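Local coordinates for cytochrome c552 (Thermochromatium tepidum, PDB 5ZE8), which carries five heme c groups and probably passes electrons at low potential in a thermophilic purple sulfur photosynthetic bacterium, at residues 281-290 against 301-312. Numbering follows the deposited sequence.
Sequences LKRSIVFDLT and QVWIRNLQPHAM. With HEC (heme c), chain F.
Phe287 and Ile304 lie side by side on one face of an antiparallel beta hairpin whose two sides differ sharply, a worked example of how a hairpin can lead straight into a heme-binding loop. On the packed side, Ile285, Phe287, Leu289 and Val302 look onto strands 320-328 and 397-405, while Ile304 meets Leu378. With CG anti to the backbone N (chi1 -175°), the Phe287 ring leans across to the partner strand: CD1 lies 3.7 Å from Ile304 CG1, which sits at the ring edge, and CE1 meets Val302 CG1 at 3.5 Å. The other side, with Val286, Asp288 and Arg305, is largely exposed. There Leu307 CD2 covers one face of the Arg305 guanidinium, and Thr290 OG1 receives Trp303 NE1 in the indole plane (3.1 Å) while donating to Gln301 OE1 (2.9 Å), two bonds that together hold the hydroxyl in its rotation.

Where strand 285-294 begins and strand 297-306 ends, Ser284 O accepts from Leu307 N and Gln308 NE2 on opposite faces of its carbonyl plane. The Gln308 amide thus lies against Ser284, while its CG packs on the porphyrin. Beyond it the loop delivers His310, whose NE2 binds the heme iron at 2.0 Å, with His260 as the other axial ligand. At the far nitrogen ND1 donates to Ala311 O over 2.9 Å, which helps to hold the ring's rotation, the oxygen lying 10° out of the imidazole plane.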
# COMPACT_ATOMS: atom_id res chain seq x y z
N LEU A 281 6.18 -9.24 2.31
CA LEU A 281 5.47 -10.07 1.32
C LEU A 281 5.60 -11.58 1.64
O LEU A 281 4.68 -12.31 1.51
CB LEU A 281 6.05 -9.81 -0.06
CG LEU A 281 5.63 -8.43 -0.65
CD1 LEU A 281 6.50 -8.14 -1.84
CD2 LEU A 281 4.17 -8.48 -1.01
N LYS A 282 6.76 -12.00 2.04
CA LYS A 282 6.90 -13.48 2.45
C LYS A 282 6.10 -13.91 3.63
O LYS A 282 5.62 -15.06 3.73
CB LYS A 282 8.34 -13.80 2.64
CG LYS A 282 9.19 -13.72 1.43
CD LYS A 282 10.67 -13.82 1.77
CE LYS A 282 11.51 -13.73 0.54
NZ LYS A 282 12.91 -13.40 0.94
N ARG A 283 5.88 -13.00 4.53
CA ARG A 283 4.98 -13.23 5.66
C ARG A 283 3.58 -13.15 5.39
O ARG A 283 2.76 -13.53 6.20
CB ARG A 283 5.34 -12.31 6.86
CG ARG A 283 6.56 -12.79 7.63
CD ARG A 283 6.32 -13.96 8.59
NE ARG A 283 5.36 -13.57 9.60
CZ ARG A 283 5.72 -12.97 10.72
NH1 ARG A 283 6.99 -12.67 10.93
NH2 ARG A 283 4.80 -12.54 11.57
N SER A 284 3.18 -12.66 4.22
CA SER A 284 1.84 -12.30 4.05
C SER A 284 0.88 -13.40 3.69
O SER A 284 -0.33 -13.24 3.78
CB SER A 284 1.76 -11.19 3.00
OG SER A 284 1.95 -11.75 1.70
N ILE A 285 1.44 -14.58 3.38
CA ILE A 285 0.69 -15.77 3.02
C ILE A 285 1.36 -17.01 3.67
O ILE A 285 2.55 -16.96 3.97
CB ILE A 285 0.53 -16.00 1.49
CG1 ILE A 285 1.79 -16.53 0.77
CG2 ILE A 285 -0.03 -14.76 0.87
CD1 ILE A 285 3.00 -15.66 0.88
N VAL A 286 0.63 -18.10 3.77
CA VAL A 286 1.16 -19.43 4.00
C VAL A 286 1.01 -20.25 2.71
O VAL A 286 -0.12 -20.39 2.23
CB VAL A 286 0.45 -20.12 5.15
CG1 VAL A 286 1.24 -21.40 5.57
CG2 VAL A 286 0.38 -19.20 6.34
N PHE A 287 2.11 -20.72 2.20
CA PHE A 287 2.16 -21.44 0.94
C PHE A 287 2.65 -22.85 1.13
O PHE A 287 3.69 -23.03 1.74
CB PHE A 287 3.07 -20.65 0.02
CG PHE A 287 3.13 -21.19 -1.40
CD1 PHE A 287 2.12 -20.98 -2.27
CD2 PHE A 287 4.26 -21.87 -1.80
CE1 PHE A 287 2.25 -21.46 -3.60
CE2 PHE A 287 4.39 -22.33 -3.09
CZ PHE A 287 3.38 -22.14 -3.98
N ASP A 288 1.93 -23.83 0.64
CA ASP A 288 2.40 -25.24 0.75
C ASP A 288 1.95 -26.07 -0.44
O ASP A 288 0.96 -25.78 -1.07
CB ASP A 288 1.88 -25.84 2.05
CG ASP A 288 2.70 -27.03 2.53
OD1 ASP A 288 3.92 -27.19 2.18
OD2 ASP A 288 2.06 -27.76 3.32
N LEU A 289 2.78 -27.07 -0.76
CA LEU A 289 2.56 -27.99 -1.89
C LEU A 289 2.58 -29.40 -1.32
O LEU A 289 3.47 -29.70 -0.54
CB LEU A 289 3.71 -27.90 -2.85
CG LEU A 289 3.86 -28.98 -3.93
CD1 LEU A 289 2.66 -28.84 -4.85
CD2 LEU A 289 5.10 -28.69 -4.69
N THR A 290 1.51 -30.12 -1.61
CA THR A 290 1.34 -31.56 -1.27
C THR A 290 1.21 -32.35 -2.55
O THR A 290 0.69 -31.86 -3.52
CB THR A 290 0.13 -31.85 -0.34
OG1 THR A 290 -1.16 -31.43 -0.88
CG2 THR A 290 0.39 -31.28 0.90
N GLN A 301 -1.35 -30.56 -4.98
CA GLN A 301 -2.27 -29.60 -4.37
C GLN A 301 -1.46 -28.45 -3.87
O GLN A 301 -0.52 -28.66 -3.08
CB GLN A 301 -3.02 -30.25 -3.22
CG GLN A 301 -3.98 -31.36 -3.63
CD GLN A 301 -3.33 -32.72 -3.66
OE1 GLN A 301 -2.69 -33.13 -2.69
NE2 GLN A 301 -3.48 -33.45 -4.78
N VAL A 302 -1.81 -27.24 -4.32
CA VAL A 302 -1.14 -26.02 -3.91
C VAL A 302 -2.15 -25.34 -2.98
O VAL A 302 -3.28 -25.13 -3.33
CB VAL A 302 -0.72 -25.12 -5.10
CG1 VAL A 302 -0.18 -23.80 -4.58
CG2 VAL A 302 0.33 -25.81 -5.90
N TRP A 303 -1.73 -25.08 -1.74
CA TRP A 303 -2.54 -24.37 -0.74
C TRP A 303 -1.95 -23.00 -0.47
O TRP A 303 -0.71 -22.87 -0.17
CB TRP A 303 -2.60 -25.20 0.55
CG TRP A 303 -2.98 -26.66 0.32
CD1 TRP A 303 -2.13 -27.71 -0.02
CD2 TRP A 303 -4.29 -27.23 0.38
NE1 TRP A 303 -2.84 -28.89 -0.17
CE2 TRP A 303 -4.17 -28.63 0.07
CE3 TRP A 303 -5.56 -26.70 0.66
CZ2 TRP A 303 -5.27 -29.48 0.04
CZ3 TRP A 303 -6.66 -27.57 0.62
CH2 TRP A 303 -6.49 -28.94 0.31
N ILE A 304 -2.79 -21.99 -0.59
CA ILE A 304 -2.30 -20.60 -0.36
C ILE A 304 -3.29 -19.95 0.63
O ILE A 304 -4.41 -19.66 0.23
CB ILE A 304 -2.21 -19.77 -1.65
CG1 ILE A 304 -1.54 -20.59 -2.76
CG2 ILE A 304 -1.42 -18.51 -1.34
CD1 ILE A 304 -1.41 -19.85 -4.06
N ARG A 305 -2.84 -19.71 1.86
CA ARG A 305 -3.68 -19.00 2.84
C ARG A 305 -3.24 -17.52 2.93
O ARG A 305 -2.07 -17.21 3.19
CB ARG A 305 -3.52 -19.62 4.20
CG ARG A 305 -4.17 -18.79 5.34
CD ARG A 305 -4.14 -19.56 6.70
NE ARG A 305 -4.66 -18.73 7.78
CZ ARG A 305 -4.35 -18.83 9.09
NH1 ARG A 305 -3.61 -19.85 9.54
NH2 ARG A 305 -4.79 -17.92 9.94
N ASN A 306 -4.21 -16.63 2.69
CA ASN A 306 -4.02 -15.20 2.91
C ASN A 306 -4.15 -14.95 4.42
O ASN A 306 -5.20 -15.18 5.01
CB ASN A 306 -5.11 -14.46 2.17
CG ASN A 306 -5.05 -12.97 2.34
OD1 ASN A 306 -4.07 -12.47 2.85
ND2 ASN A 306 -6.12 -12.27 1.97
N LEU A 307 -3.08 -14.45 4.99
CA LEU A 307 -3.04 -14.10 6.42
C LEU A 307 -3.65 -12.72 6.70
O LEU A 307 -3.66 -12.29 7.90
CB LEU A 307 -1.60 -14.12 6.93
CG LEU A 307 -1.05 -15.55 7.03
CD1 LEU A 307 0.47 -15.52 7.17
CD2 LEU A 307 -1.80 -16.43 8.05
N GLN A 308 -4.10 -11.97 5.68
CA GLN A 308 -4.50 -10.58 5.83
C GLN A 308 -6.01 -10.46 5.93
O GLN A 308 -6.76 -11.31 5.37
CB GLN A 308 -4.00 -9.82 4.58
CG GLN A 308 -2.50 -9.98 4.35
CD GLN A 308 -2.13 -9.84 2.88
OE1 GLN A 308 -2.64 -8.92 2.16
NE2 GLN A 308 -1.28 -10.71 2.43
N PRO A 309 -6.55 -9.38 6.51
CA PRO A 309 -7.96 -9.14 6.63
C PRO A 309 -8.52 -8.34 5.43
O PRO A 309 -9.67 -7.98 5.40
CB PRO A 309 -8.02 -8.28 7.90
CG PRO A 309 -6.76 -7.48 7.88
CD PRO A 309 -5.74 -8.46 7.33
N HIS A 310 -7.62 -7.94 4.52
CA HIS A 310 -7.96 -7.35 3.23
C HIS A 310 -7.58 -8.39 2.18
O HIS A 310 -6.97 -9.39 2.50
CB HIS A 310 -7.27 -5.99 3.01
CG HIS A 310 -5.79 -5.94 3.38
ND1 HIS A 310 -4.78 -6.69 2.78
CD2 HIS A 310 -5.16 -5.16 4.31
CE1 HIS A 310 -3.62 -6.37 3.34
NE2 HIS A 310 -3.83 -5.43 4.27
N ALA A 311 -7.94 -8.13 0.93
CA ALA A 311 -7.46 -9.01 -0.14
C ALA A 311 -5.93 -9.08 -0.23
O ALA A 311 -5.17 -8.24 0.33
CB ALA A 311 -8.01 -8.60 -1.50
N MET A 312 -5.46 -10.12 -0.92
CA MET A 312 -4.07 -10.24 -1.20
C MET A 312 -3.92 -10.44 -2.70
O MET A 312 -4.30 -11.51 -3.17
CB MET A 312 -3.41 -11.39 -0.46
CG MET A 312 -1.99 -11.72 -0.85
SD MET A 312 -0.83 -10.37 -0.93
CE MET A 312 0.75 -11.18 -1.31
FE HEC F . -2.39 -4.52 5.40
CHA HEC F . -0.22 -5.16 2.93
CHB HEC F . -3.12 -1.46 4.06
CHC HEC F . -4.75 -3.98 7.83
CHD HEC F . -1.32 -7.33 7.05
NA HEC F . -1.82 -3.48 3.80
C1A HEC F . -0.92 -3.97 2.83
C2A HEC F . -0.75 -2.99 1.80
C3A HEC F . -1.56 -1.95 2.16
C4A HEC F . -2.22 -2.25 3.38
CMA HEC F . -1.81 -0.65 1.40
CAA HEC F . 0.10 -3.15 0.51
CBA HEC F . -0.67 -3.89 -0.58
CGA HEC F . 0.08 -4.08 -1.87
O1A HEC F . 0.15 -3.15 -2.71
O2A HEC F . 0.65 -5.20 -2.06
NB HEC F . -3.69 -3.02 5.89
C1B HEC F . -3.76 -1.83 5.21
C2B HEC F . -4.74 -1.01 5.81
C3B HEC F . -5.28 -1.68 6.91
C4B HEC F . -4.57 -2.98 6.90
CMB HEC F . -5.20 0.38 5.34
CAB HEC F . -6.39 -1.38 7.82
CBB HEC F . -7.62 -1.10 7.19
NC HEC F . -2.94 -5.47 7.10
C1C HEC F . -3.95 -5.08 7.92
C2C HEC F . -3.92 -5.94 9.07
C3C HEC F . -2.94 -6.88 8.91
C4C HEC F . -2.34 -6.60 7.62
CMC HEC F . -4.80 -5.77 10.31
CAC HEC F . -2.47 -8.04 9.78
CBC HEC F . -3.46 -8.95 10.21
ND HEC F . -1.12 -5.94 5.02
C1D HEC F . -0.72 -6.99 5.83
C2D HEC F . 0.40 -7.75 5.24
C3D HEC F . 0.72 -7.19 4.06
C4D HEC F . -0.26 -6.06 3.98
CMD HEC F . 1.02 -8.96 5.84
CAD HEC F . 1.78 -7.54 3.06
CBD HEC F . 1.20 -7.89 1.71
CGD HEC F . 1.43 -6.89 0.59
O1D HEC F . 2.28 -6.00 0.69
O2D HEC F . 0.72 -7.04 -0.39